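Local coordinates for protein calmodulin, putative (Toxoplasma gondii, PDB 6TJ6) that binds calcium through an EF-hand loop in its first half and, as a calmodulin-like protein, probably acts as a light chain wrapped around a partner protein, at residues D20-G25 with S50-D55; C35-T40 with K62-Y67; N68-L73 with F129-L134; V88-L93 with G122-A127. All coordinates share one frame; numbering follows the deposited sequence.

Contact 1 (D20-G25 with S50-D55); sequences DGEISG and SMAWPD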
loop_
_atom_site.group_PDB
_atom_site.type_symbol
_atom_site.label_atom_id
_atom_site.label_comp_id
_atom_site.label_asym_id
_atom_site.label_seq_id
_atom_site.Cartn_x
_atom_site.Cartn_y
_atom_site.Cartn_z
ATOM N N ASP A 20 2.597 -7.942 8.860
ATOM C CA ASP A 20 3.512 -9.025 9.189
ATOM C C ASP A 20 3.665 -10.030 8.055
ATOM O O ASP A 20 4.208 -11.118 8.275
ATOM C CB ASP A 20 3.053 -9.736 10.466
ATOM C CG ASP A 20 1.671 -10.350 10.334
ATOM O OD1 ASP A 20 0.985 -10.086 9.325
ATOM O OD2 ASP A 20 1.268 -11.104 11.246
ATOM N N GLY A 21 3.210 -9.692 6.850
ATOM C CA GLY A 21 3.266 -10.630 5.748
ATOM C C GLY A 21 2.297 -11.781 5.862
ATOM O O GLY A 21 2.459 -12.787 5.168
ATOM N N GLU A 22 1.293 -11.663 6.729
ATOM C CA GLU A 22 0.321 -12.716 6.974
ATOM C C GLU A 22 -1.076 -12.122 6.976
ATOM O O GLU A 22 -1.302 -11.052 7.548
ATOM C CB GLU A 22 0.576 -13.418 8.317
ATOM C CG GLU A 22 1.997 -13.909 8.510
ATOM C CD GLU A 22 2.158 -15.381 8.206
ATOM O OE1 GLU A 22 3.183 -15.964 8.620
ATOM O OE2 GLU A 22 1.257 -15.957 7.561
ATOM N N ILE A 23 -2.010 -12.815 6.335
ATOM C CA ILE A 23 -3.427 -12.492 6.428
ATOM C C ILE A 23 -4.117 -13.630 7.166
ATOM O O ILE A 23 -3.878 -14.808 6.876
ATOM C CB ILE A 23 -4.062 -12.256 5.046
ATOM C CG1 ILE A 23 -3.374 -11.095 4.330
ATOM C CG2 ILE A 23 -5.512 -11.909 5.202
ATOM C CD1 ILE A 23 -4.161 -10.568 3.148
ATOM N N SER A 24 -4.973 -13.277 8.124
ATOM C CA SER A 24 -5.496 -14.255 9.063
ATOM C C SER A 24 -6.923 -13.896 9.445
ATOM O O SER A 24 -7.289 -12.719 9.512
ATOM C CB SER A 24 -4.615 -14.330 10.316
ATOM O OG SER A 24 -5.139 -15.235 11.267
ATOM N N GLY A 25 -7.724 -14.932 9.698
ATOM C CA GLY A 25 -9.065 -14.732 10.223
ATOM C C GLY A 25 -9.979 -14.038 9.233
ATOM O O GLY A 25 -9.926 -14.277 8.020
ATOM N N SER A 50 -3.836 -19.099 8.764
ATOM C CA SER A 50 -3.322 -17.872 8.173
ATOM C C SER A 50 -2.614 -18.207 6.868
ATOM O O SER A 50 -2.286 -19.364 6.589
ATOM C CB SER A 50 -2.383 -17.139 9.137
ATOM O OG SER A 50 -1.230 -17.912 9.419
ATOM N N MET A 51 -2.380 -17.170 6.066
ATOM C CA MET A 51 -1.724 -17.308 4.772
ATOM C C MET A 51 -0.648 -16.244 4.624
ATOM O O MET A 51 -0.907 -15.058 4.851
ATOM C CB MET A 51 -2.723 -17.175 3.616
ATOM C CG MET A 51 -3.626 -18.370 3.379
ATOM S SD MET A 51 -4.480 -18.180 1.800
ATOM C CE MET A 51 -5.724 -19.460 1.908
ATOM N N ALA A 52 0.552 -16.670 4.240
ATOM C CA ALA A 52 1.537 -15.752 3.695
ATOM C C ALA A 52 1.252 -15.542 2.209
ATOM O O ALA A 52 0.351 -16.159 1.633
ATOM C CB ALA A 52 2.950 -16.284 3.934
ATOM N N TRP A 53 2.022 -14.660 1.570
ATOM C CA TRP A 53 1.767 -14.334 0.165
ATOM C C TRP A 53 1.778 -15.539 -0.769
ATOM O O TRP A 53 0.883 -15.628 -1.624
ATOM C CB TRP A 53 2.768 -13.284 -0.336
ATOM C CG TRP A 53 2.778 -13.195 -1.839
ATOM C CD1 TRP A 53 3.802 -13.533 -2.681
ATOM C CD2 TRP A 53 1.695 -12.773 -2.678
ATOM N NE1 TRP A 53 3.426 -13.327 -3.988
ATOM C CE2 TRP A 53 2.137 -12.862 -4.014
ATOM C CE3 TRP A 53 0.394 -12.318 -2.427
ATOM C CZ2 TRP A 53 1.327 -12.512 -5.095
ATOM C CZ3 TRP A 53 -0.410 -11.976 -3.501
ATOM C CH2 TRP A 53 0.059 -12.075 -4.819
ATOM N N PRO A 54 2.745 -16.465 -0.702
ATOM C CA PRO A 54 2.670 -17.631 -1.603
ATOM C C PRO A 54 1.367 -18.401 -1.468
ATOM O O PRO A 54 0.743 -18.748 -2.483
ATOM C CB PRO A 54 3.883 -18.471 -1.180
ATOM C CG PRO A 54 4.847 -17.476 -0.629
ATOM C CD PRO A 54 3.992 -16.472 0.088
ATOM N N ASP A 55 0.927 -18.646 -0.230
ATOM C CA ASP A 55 -0.335 -19.345 0.001
ATOM C C ASP A 55 -1.504 -18.602 -0.633
ATOM O O ASP A 55 -2.337 -19.206 -1.319
ATOM C CB ASP A 55 -0.574 -19.516 1.504
ATOM C CG ASP A 55 0.638 -20.049 2.232
ATOM O OD1 ASP A 55 1.262 -21.006 1.729
ATOM O OD2 ASP A 55 0.970 -19.505 3.308
HETATM O O HOH W 1 3.773 -13.091 2.888
#

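Contact 2 (C35-T40 with K62-Y67); sequences CGVSPT and KKLASY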
loop_
_atom_site.group_PDB
_atom_site.type_symbol
_atom_site.label_atom_id
_atom_site.label_comp_id
_atom_site.label_asym_id
_atom_site.label_seq_id
_atom_site.Cartn_x
_atom_site.Cartn_y
_atom_site.Cartn_z
ATOM N N CYS A 35 -11.583 -9.228 -3.965
ATOM C CA CYS A 35 -11.288 -9.456 -5.373
ATOM C C CYS A 35 -12.505 -9.940 -6.152
ATOM O O CYS A 35 -12.361 -10.359 -7.306
ATOM C CB CYS A 35 -10.137 -10.453 -5.511
ATOM S SG CYS A 35 -8.601 -9.900 -4.726
ATOM N N GLY A 36 -13.691 -9.893 -5.549
ATOM C CA GLY A 36 -14.910 -10.308 -6.208
ATOM C C GLY A 36 -15.218 -11.785 -6.139
ATOM O O GLY A 36 -16.056 -12.260 -6.913
ATOM N N VAL A 37 -14.575 -12.530 -5.245
ATOM C CA VAL A 37 -14.799 -13.964 -5.109
ATOM C C VAL A 37 -15.643 -14.221 -3.869
ATOM O O VAL A 37 -15.307 -13.762 -2.770
ATOM C CB VAL A 37 -13.468 -14.732 -5.039
ATOM C CG1 VAL A 37 -13.726 -16.207 -4.769
ATOM C CG2 VAL A 37 -12.687 -14.554 -6.334
ATOM N N SER A 38 -16.744 -14.949 -4.046
ATOM C CA SER A 38 -17.562 -15.409 -2.932
ATOM C C SER A 38 -17.267 -16.881 -2.675
ATOM O O SER A 38 -17.875 -17.751 -3.310
ATOM C CB SER A 38 -19.051 -15.214 -3.223
ATOM O OG SER A 38 -19.347 -13.863 -3.518
ATOM N N PRO A 39 -16.346 -17.201 -1.770
ATOM C CA PRO A 39 -16.033 -18.610 -1.516
ATOM C C PRO A 39 -17.221 -19.345 -0.917
ATOM O O PRO A 39 -18.036 -18.772 -0.190
ATOM C CB PRO A 39 -14.863 -18.543 -0.526
ATOM C CG PRO A 39 -15.014 -17.218 0.144
ATOM C CD PRO A 39 -15.567 -16.296 -0.906
ATOM N N THR A 40 -17.318 -20.629 -1.248
ATOM C CA THR A 40 -18.359 -21.469 -0.686
ATOM C C THR A 40 -18.108 -21.681 0.806
ATOM O O THR A 40 -16.983 -21.517 1.284
ATOM C CB THR A 40 -18.408 -22.814 -1.407
ATOM O OG1 THR A 40 -17.217 -23.558 -1.119
ATOM C CG2 THR A 40 -18.526 -22.609 -2.913
ATOM N N LYS A 62 -5.684 -20.631 -8.185
ATOM C CA LYS A 62 -6.457 -21.841 -8.440
ATOM C C LYS A 62 -7.957 -21.569 -8.409
ATOM O O LYS A 62 -8.716 -22.217 -9.140
ATOM C CB LYS A 62 -6.067 -22.921 -7.429
ATOM C CG LYS A 62 -4.616 -23.371 -7.570
ATOM C CD LYS A 62 -4.075 -24.018 -6.303
ATOM C CE LYS A 62 -4.523 -25.461 -6.169
ATOM N NZ LYS A 62 -3.920 -26.102 -4.967
ATOM N N LYS A 63 -8.400 -20.610 -7.589
ATOM C CA LYS A 63 -9.820 -20.268 -7.553
ATOM C C LYS A 63 -10.256 -19.575 -8.840
ATOM O O LYS A 63 -11.248 -19.971 -9.463
ATOM C CB LYS A 63 -10.117 -19.384 -6.339
ATOM C CG LYS A 63 -11.568 -18.956 -6.212
ATOM C CD LYS A 63 -12.492 -20.157 -6.125
ATOM C CE LYS A 63 -13.895 -19.737 -5.743
ATOM N NZ LYS A 63 -14.843 -20.880 -5.692
ATOM N N LEU A 64 -9.529 -18.533 -9.248
ATOM C CA LEU A 64 -9.879 -17.782 -10.448
ATOM C C LEU A 64 -9.820 -18.633 -11.709
ATOM O O LEU A 64 -10.458 -18.286 -12.710
ATOM C CB LEU A 64 -8.952 -16.575 -10.587
ATOM C CG LEU A 64 -9.148 -15.491 -9.525
ATOM C CD1 LEU A 64 -8.087 -14.406 -9.636
ATOM C CD2 LEU A 64 -10.539 -14.897 -9.647
ATOM N N ALA A 65 -9.067 -19.734 -11.683
ATOM C CA ALA A 65 -9.012 -20.626 -12.833
ATOM C C ALA A 65 -10.347 -21.303 -13.104
ATOM O O ALA A 65 -10.559 -21.810 -14.209
ATOM C CB ALA A 65 -7.924 -21.679 -12.624
ATOM N N SER A 66 -11.250 -21.326 -12.125
ATOM C CA SER A 66 -12.566 -21.928 -12.292
ATOM C C SER A 66 -13.704 -20.984 -11.933
ATOM O O SER A 66 -14.867 -21.403 -11.951
ATOM C CB SER A 66 -12.677 -23.203 -11.444
ATOM O OG SER A 66 -12.662 -22.892 -10.061
ATOM N N TYR A 67 -13.407 -19.724 -11.619
ATOM C CA TYR A 67 -14.392 -18.779 -11.100
ATOM C C TYR A 67 -14.110 -17.417 -11.710
ATOM O O TYR A 67 -13.049 -16.836 -11.457
ATOM C CB TYR A 67 -14.317 -18.721 -9.568
ATOM C CG TYR A 67 -15.358 -17.864 -8.868
ATOM C CD1 TYR A 67 -15.220 -16.484 -8.793
ATOM C CD2 TYR A 67 -16.449 -18.447 -8.239
ATOM C CE1 TYR A 67 -16.158 -15.707 -8.139
ATOM C CE2 TYR A 67 -17.389 -17.681 -7.582
ATOM C CZ TYR A 67 -17.239 -16.313 -7.534
ATOM O OH TYR A 67 -18.174 -15.548 -6.880
HETATM O O HOH W 2 -17.290 -20.132 -4.576
#

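Contact 3 (N68-L73 with F129-L134); sequences NPEEEL and FVKMLL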
loop_
_atom_site.group_PDB
_atom_site.type_symbol
_atom_site.label_atom_id
_atom_site.label_comp_id
_atom_site.label_asym_id
_atom_site.label_seq_id
_atom_site.Cartn_x
_atom_site.Cartn_y
_atom_site.Cartn_z
ATOM N N ASN A 68 -15.045 -16.910 -12.515
ATOM C CA ASN A 68 -14.882 -15.602 -13.130
ATOM C C ASN A 68 -15.627 -14.563 -12.307
ATOM O O ASN A 68 -16.867 -14.577 -12.286
ATOM C CB ASN A 68 -15.393 -15.610 -14.571
ATOM C CG ASN A 68 -15.105 -14.309 -15.303
ATOM O OD1 ASN A 68 -14.483 -13.396 -14.759
ATOM N ND2 ASN A 68 -15.548 -14.227 -16.552
ATOM N N PRO A 69 -14.926 -13.652 -11.622
ATOM C CA PRO A 69 -15.626 -12.669 -10.773
ATOM C C PRO A 69 -16.664 -11.833 -11.503
ATOM O O PRO A 69 -17.765 -11.630 -10.977
ATOM C CB PRO A 69 -14.474 -11.805 -10.241
ATOM C CG PRO A 69 -13.297 -12.710 -10.248
ATOM C CD PRO A 69 -13.465 -13.578 -11.465
ATOM N N GLU A 70 -16.342 -11.331 -12.696
ATOM C CA GLU A 70 -17.276 -10.471 -13.419
ATOM C C GLU A 70 -18.603 -11.180 -13.660
ATOM O O GLU A 70 -19.678 -10.644 -13.353
ATOM C CB GLU A 70 -16.649 -10.031 -14.743
ATOM C CG GLU A 70 -17.545 -9.155 -15.600
ATOM C CD GLU A 70 -16.863 -8.688 -16.872
ATOM O OE1 GLU A 70 -16.547 -9.539 -17.730
ATOM O OE2 GLU A 70 -16.635 -7.468 -17.012
ATOM N N GLU A 71 -18.543 -12.400 -14.197
ATOM C CA GLU A 71 -19.765 -13.113 -14.545
ATOM C C GLU A 71 -20.534 -13.537 -13.301
ATOM O O GLU A 71 -21.767 -13.465 -13.282
ATOM C CB GLU A 71 -19.430 -14.317 -15.423
ATOM C CG GLU A 71 -18.780 -13.923 -16.742
ATOM C CD GLU A 71 -18.418 -15.112 -17.613
ATOM O OE1 GLU A 71 -18.066 -14.894 -18.793
ATOM O OE2 GLU A 71 -18.480 -16.260 -17.126
ATOM N N GLU A 72 -19.831 -13.959 -12.246
ATOM C CA GLU A 72 -20.522 -14.347 -11.017
ATOM C C GLU A 72 -21.202 -13.152 -10.355
ATOM O O GLU A 72 -22.306 -13.280 -9.815
ATOM C CB GLU A 72 -19.540 -15.017 -10.050
ATOM C CG GLU A 72 -18.930 -16.314 -10.571
ATOM C CD GLU A 72 -19.897 -17.487 -10.542
ATOM O OE1 GLU A 72 -21.027 -17.323 -10.034
ATOM O OE2 GLU A 72 -19.525 -18.577 -11.023
ATOM N N LEU A 73 -20.572 -11.976 -10.405
ATOM C CA LEU A 73 -21.170 -10.783 -9.808
ATOM C C LEU A 73 -22.382 -10.315 -10.605
ATOM O O LEU A 73 -23.421 -9.962 -10.030
ATOM C CB LEU A 73 -20.128 -9.667 -9.710
ATOM C CG LEU A 73 -19.335 -9.537 -8.406
ATOM C CD1 LEU A 73 -20.229 -9.079 -7.270
ATOM C CD2 LEU A 73 -18.665 -10.845 -8.053
ATOM N N PHE A 129 -21.687 -1.343 -14.003
ATOM C CA PHE A 129 -21.150 -1.048 -12.678
ATOM C C PHE A 129 -20.090 -2.067 -12.271
ATOM O O PHE A 129 -18.993 -1.696 -11.833
ATOM C CB PHE A 129 -22.300 -0.998 -11.669
ATOM C CG PHE A 129 -21.867 -1.044 -10.236
ATOM C CD1 PHE A 129 -21.149 0.001 -9.675
ATOM C CD2 PHE A 129 -22.209 -2.123 -9.438
ATOM C CE1 PHE A 129 -20.763 -0.042 -8.345
ATOM C CE2 PHE A 129 -21.827 -2.172 -8.112
ATOM C CZ PHE A 129 -21.102 -1.130 -7.563
ATOM N N VAL A 130 -20.386 -3.361 -12.425
ATOM C CA VAL A 130 -19.405 -4.389 -12.080
ATOM C C VAL A 130 -18.161 -4.255 -12.953
ATOM O O VAL A 130 -17.030 -4.412 -12.473
ATOM C CB VAL A 130 -20.034 -5.791 -12.185
ATOM C CG1 VAL A 130 -18.960 -6.866 -12.164
ATOM C CG2 VAL A 130 -21.015 -6.012 -11.043
ATOM N N LYS A 131 -18.346 -3.946 -14.241
ATOM C CA LYS A 131 -17.197 -3.736 -15.119
ATOM C C LYS A 131 -16.342 -2.574 -14.627
ATOM O O LYS A 131 -15.174 -2.755 -14.262
ATOM C CB LYS A 131 -17.658 -3.493 -16.558
ATOM C CG LYS A 131 -18.295 -4.695 -17.234
ATOM C CD LYS A 131 -18.425 -4.451 -18.729
ATOM C CE LYS A 131 -19.765 -4.931 -19.269
ATOM N NZ LYS A 131 -19.669 -6.251 -19.949
ATOM N N MET A 132 -16.918 -1.365 -14.587
ATOM C CA MET A 132 -16.182 -0.192 -14.115
ATOM C C MET A 132 -15.829 -0.260 -12.623
ATOM O O MET A 132 -15.326 0.729 -12.078
ATOM N N LEU A 133 -16.112 -1.381 -11.961
ATOM C CA LEU A 133 -15.595 -1.662 -10.627
ATOM C C LEU A 133 -14.393 -2.600 -10.633
ATOM O O LEU A 133 -13.453 -2.392 -9.860
ATOM C CB LEU A 133 -16.706 -2.258 -9.752
ATOM C CG LEU A 133 -16.382 -2.688 -8.319
ATOM C CD1 LEU A 133 -17.527 -2.321 -7.390
ATOM C CD2 LEU A 133 -16.104 -4.184 -8.239
ATOM N N LEU A 134 -14.391 -3.624 -11.486
ATOM C CA LEU A 134 -13.390 -4.685 -11.417
ATOM C C LEU A 134 -12.110 -4.385 -12.194
ATOM O O LEU A 134 -11.255 -5.270 -12.302
ATOM C CB LEU A 134 -13.980 -6.008 -11.913
ATOM C CG LEU A 134 -14.625 -6.909 -10.860
ATOM C CD1 LEU A 134 -14.822 -8.312 -11.411
ATOM C CD2 LEU A 134 -13.789 -6.940 -9.589
#

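Contact 4 (V88-L93 with G122-A127); sequences VSADEL and GKIQYA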
loop_
_atom_site.group_PDB
_atom_site.type_symbol
_atom_site.label_atom_id
_atom_site.label_comp_id
_atom_site.label_asym_id
_atom_site.label_seq_id
_atom_site.Cartn_x
_atom_site.Cartn_y
_atom_site.Cartn_z
ATOM N N VAL A 88 -30.969 -2.869 -11.461
ATOM C CA VAL A 88 -31.488 -3.152 -10.128
ATOM C C VAL A 88 -31.766 -1.829 -9.427
ATOM O O VAL A 88 -31.134 -0.806 -9.713
ATOM C CB VAL A 88 -30.529 -4.022 -9.280
ATOM C CG1 VAL A 88 -30.269 -5.360 -9.956
ATOM C CG2 VAL A 88 -29.225 -3.284 -8.997
ATOM N N SER A 89 -32.721 -1.859 -8.500
ATOM C CA SER A 89 -33.132 -0.654 -7.792
ATOM C C SER A 89 -32.023 -0.162 -6.869
ATOM O O SER A 89 -31.439 -0.941 -6.110
ATOM C CB SER A 89 -34.406 -0.923 -6.994
ATOM O OG SER A 89 -34.537 -0.002 -5.927
ATOM N N ALA A 90 -31.743 1.142 -6.929
ATOM C CA ALA A 90 -30.654 1.702 -6.135
ATOM C C ALA A 90 -31.003 1.738 -4.650
ATOM O O ALA A 90 -30.155 1.436 -3.801
ATOM C CB ALA A 90 -30.304 3.102 -6.639
ATOM N N ASP A 91 -32.242 2.107 -4.313
ATOM C CA ASP A 91 -32.608 2.209 -2.905
ATOM C C ASP A 91 -32.731 0.834 -2.257
ATOM O O ASP A 91 -32.445 0.690 -1.063
ATOM C CB ASP A 91 -33.905 3.005 -2.753
ATOM C CG ASP A 91 -34.061 3.605 -1.366
ATOM N N GLU A 92 -33.128 -0.185 -3.024
ATOM C CA GLU A 92 -33.124 -1.548 -2.501
ATOM C C GLU A 92 -31.711 -1.979 -2.118
ATOM O O GLU A 92 -31.481 -2.500 -1.017
ATOM C CB GLU A 92 -33.722 -2.507 -3.534
ATOM C CG GLU A 92 -33.715 -3.962 -3.097
ATOM C CD GLU A 92 -34.462 -4.871 -4.055
ATOM O OE1 GLU A 92 -34.734 -4.444 -5.197
ATOM O OE2 GLU A 92 -34.783 -6.011 -3.662
ATOM N N LEU A 93 -30.749 -1.761 -3.021
ATOM C CA LEU A 93 -29.361 -2.090 -2.719
ATOM C C LEU A 93 -28.854 -1.294 -1.525
ATOM O O LEU A 93 -28.163 -1.839 -0.660
ATOM C CB LEU A 93 -28.478 -1.840 -3.944
ATOM C CG LEU A 93 -26.986 -2.112 -3.724
ATOM C CD1 LEU A 93 -26.749 -3.573 -3.367
ATOM C CD2 LEU A 93 -26.168 -1.714 -4.943
ATOM N N GLY A 122 -32.381 6.095 -10.353
ATOM C CA GLY A 122 -32.953 5.130 -9.435
ATOM C C GLY A 122 -32.673 3.690 -9.787
ATOM O O GLY A 122 -33.015 2.798 -9.000
ATOM N N LYS A 123 -32.073 3.434 -10.942
ATOM C CA LYS A 123 -31.670 2.119 -11.406
ATOM C C LYS A 123 -30.151 2.026 -11.395
ATOM O O LYS A 123 -29.441 3.027 -11.272
ATOM C CB LYS A 123 -32.224 1.857 -12.813
ATOM C CG LYS A 123 -33.471 0.988 -12.854
ATOM C CD LYS A 123 -34.437 1.294 -11.728
ATOM C CE LYS A 123 -35.320 0.089 -11.453
ATOM N NZ LYS A 123 -36.287 0.339 -10.353
ATOM N N ILE A 124 -29.653 0.798 -11.513
ATOM C CA ILE A 124 -28.221 0.530 -11.588
ATOM C C ILE A 124 -27.992 -0.483 -12.696
ATOM O O ILE A 124 -28.529 -1.595 -12.641
ATOM C CB ILE A 124 -27.658 0.003 -10.257
ATOM C CG1 ILE A 124 -27.762 1.069 -9.164
ATOM C CG2 ILE A 124 -26.215 -0.452 -10.436
ATOM C CD1 ILE A 124 -27.143 0.645 -7.847
ATOM N N GLN A 125 -27.179 -0.114 -13.686
ATOM C CA GLN A 125 -26.907 -1.012 -14.802
ATOM C C GLN A 125 -26.155 -2.272 -14.384
ATOM O O GLN A 125 -26.019 -3.188 -15.201
ATOM C CB GLN A 125 -26.121 -0.265 -15.884
ATOM C CG GLN A 125 -26.782 1.019 -16.380
ATOM C CD GLN A 125 -27.990 0.767 -17.268
ATOM O OE1 GLN A 125 -28.994 0.208 -16.831
ATOM N NE2 GLN A 125 -27.894 1.186 -18.524
ATOM N N TYR A 126 -25.699 -2.339 -13.131
ATOM C CA TYR A 126 -24.858 -3.377 -12.530
ATOM C C TYR A 126 -23.839 -4.044 -13.458
ATOM O O TYR A 126 -22.701 -4.267 -13.037
ATOM C CB TYR A 126 -25.723 -4.437 -11.823
ATOM C CG TYR A 126 -26.640 -5.323 -12.645
ATOM C CD1 TYR A 126 -26.148 -6.422 -13.340
ATOM C CD2 TYR A 126 -28.013 -5.113 -12.649
ATOM C CE1 TYR A 126 -26.990 -7.252 -14.059
ATOM C CE2 TYR A 126 -28.862 -5.941 -13.362
ATOM C CZ TYR A 126 -28.345 -7.007 -14.068
ATOM O OH TYR A 126 -29.183 -7.834 -14.782
ATOM N N ALA A 127 -24.201 -4.374 -14.698
ATOM C CA ALA A 127 -23.195 -4.870 -15.634
ATOM C C ALA A 127 -22.116 -3.817 -15.865
ATOM O O ALA A 127 -20.925 -4.058 -15.626
ATOM C CB ALA A 127 -23.849 -5.277 -16.955
#

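Contact 1 (D20-G25 with S50-D55)
Ser50, Glu22 and Met51 give up the most surface here, where strand 22-24 runs antiparallel to strand 50-52; the short axes come within 4.6 Å and their directions differ by 158°. Met51 is joined through its backbone. Ile23 N donates to Met51 O over 2.9 Å, and Met51 N donates back to Ile23 O over 2.9 Å, a hydrogen-bonded antiparallel pair. Their side chains leave from the same face: the extended Met51 chain passes away from strand 22-24 to Leu28, Phe56 and Trp59, and Ile23 reaches Phe12 and Phe15. The other face carries Glu22, Ser24, Ser50 and Ala52 and is mostly polar. Ser50 CB lies alongside Ser24 CB at 3.8 Å in a non-hydrogen-bonded pair. With chi1 at 64°, Ser50 OG sits between its own N and carbonyl carbon, 3.7 Å from Glu22 OE2 and not bonded to it. A bend at chi2 (-99°) lays the Glu22 carboxylate beside this strand, where OE2 is 3.5 Å from Ala52 N at a poor angle. Ala52 N is instead taken by Asp55 OD2 at 3.0 Å. Outside the two segments, Glu22 OE1 pairs with a basic side chain of another protein's chain. One water accepts from Trp53 N and donates to Gly21 O. Calcium has been seen on Asp16, Asp18, Asp20 and Glu22, though none is bound to this chain here; the Asx turn at Asp20 is that of an EF-hand loop, and the short pairing is the kind that joins paired EF-hand loops, the partner loop at 50-52 being inferred.

Contact 2 (C35-T40 with K62-Y67)
In what is probably a pair of EF-hand motifs in the first half, the loop after helix 26-34 packs on the C-terminal end of helix 53-64 and the link before helix 69-78: Val37 packs on Lys63, Leu64 and Tyr67, and Ser38 meets Tyr67. The single direct hydrogen bond across is Ser38 N to Tyr67 OH, 3.2 Å long and nearly straight at 165°. It gives the phenol oxygen a backbone donor and helps to fix where the far end of the ring lies. The ring is brought there by the first torsion of Tyr67, which places CG opposite the backbone N (chi1 -175°). Gly36 and Val37 line the ring on one face and at its edge. Val37 CG1 lies over the face, 4.2 Å above the ring plane and displaced toward the rim; Gly36 O approaches the edge, 3.7 Å from Tyr67 CE1; and Val37 CG2 meets Tyr67 CD1 at 4.0 Å. Both methyls of Val37 thus touch the ring, and each has a second partner: CG2 meets Leu64 CD2 at 4.0 Å, CG1 the Lys63 chain, 3.7 Å from Lys63 CE. A bend at chi2 (58°) lets the lysine chain pass obliquely across this methyl. Behind the loop, Val37 and Pro39 both touch Ile32 of helix 26-34, and Tyr67 touches Glu72 of helix 69-78. The charged end of Lys63 goes on to a salt bridge with Glu43, and Lys63 NZ also donates to a water 2.8 Å away, which in turn donates to Ser38 O.

Contact 3 (N68-L73 with F129-L134)
Val130, Leu73, Pro69 and Leu134 supply the apolar part of a helix-helix contact between 69-73 and 129-134. The two short axes run roughly antiparallel, at 148°, and are 9.9 Å apart at closest approach. Val130 presents both methyls to one atom: Leu73 CB is 3.9 Å from Val130 CG1 and 4.0 Å from Val130 CG2, a forked approach rather than a tip contact. CG1 is also 4.0 Å from Glu70 O, and thereby lies against the helix backbone as well as its side chains. One turn further on, Leu134 works through a single branch. Its CD1 meets Pro69 CB at 3.7 Å and Glu70 N at 3.6 Å, and so covers the first turn of helix 69-78.

The polar part lies at the margin. Glu70 is stretched out, with chi1 at 179° and chi2 at 177°, and this carries its carboxylate across to Lys131. The oxygen OE2 comes within 3.2 Å of Lys131 CG, while Lys131 NZ stays 4.4 Å from Glu70 OE2, beyond a salt bridge. Within its own segment, Asn68 OD1 accepts a weak capping bond from Glu70 N.

Around the contact, Val130 also touches Ile74 and Phe77, and another protein's chain lays an apolar side chain on Leu73 and aromatic ones on Phe129 and Leu133. With no hydrogen bond across the segments, these helices of the EF-hand domain pair of the second half are held here by van der Waals contact, largely between apolar side chains but including the methylenes of Lys131 against Glu70 OE2; the Glu70-Lys131 attraction probably adds only a modest, long-range term.

Contact 4 (V88-L93 with G122-A127)
Val88 fills the notch between Ile124 and Tyr126, one methyl to each. Its CG1 bears on the tyrosine ring, 3.5 Å from Tyr126 CD2, the two side chains crossing at about a right angle. Its CG2 faces Ile124 CB at 3.9 Å. With chi1 at 66°, Tyr126 holds its ring between its own N and carbonyl carbon, turned so that Val88 N lies in the ring plane at the edge. Ile124 is the answering bump, its CG1 and CD1 fitting the groove lined by Ala90 and Leu93: CG1 lies against Ala90 CB, and CD1 reaches Leu93 CD2 at 3.9 Å, again nearly perpendicular. Ala90 CB packs 3.6 Å from Gly122 O. Backbone bonds set this fit: Val88 N donates to Ile124 O over 3.0 Å, and Ala90 N reaches Gly122 O over 2.9 Å from 42° above the carbonyl plane. The return bond from Ile124 N to Val88 O is weak, bent to 120°. Ser89 OG accepts from Glu92 N and caps helix 90-100. The short, weakly bonded antiparallel pairing is consistent with the beta bridge between paired EF-hand loops. Ala90 and Ile124 touch helix 106-116 (Ile113, Ala116), while Val88 and Tyr126 meet Phe77 of helix 69-78, whose ring lies nearly parallel to that of Tyr126; the tyrosine OH bonds Asp81.

Along the chain, contacts 1 and 2 interlock, their segments alternating and both using helix 53-64, while contact 4 is nested inside the loop that contact 3 closes. Contacts 1 and 4, each a two-stranded antiparallel pairing, weakly bonded in contact 4, are the far ends, centres about 35 Å apart on opposite sides of the chain's centre. Contacts 2 and 3 fill the middle, about 12 Å apart between centres, and touch: Gly36 O is 3.2 Å from Leu73 CD2, and Leu64 CD2 is 3.6 Å from Pro69 CG. Contact 3 reaches contact 4 through Phe129 and Ile124. The result is probably two EF-hand pairs, as in calmodulin, joined where helix 53-64 leads into helix 69-78.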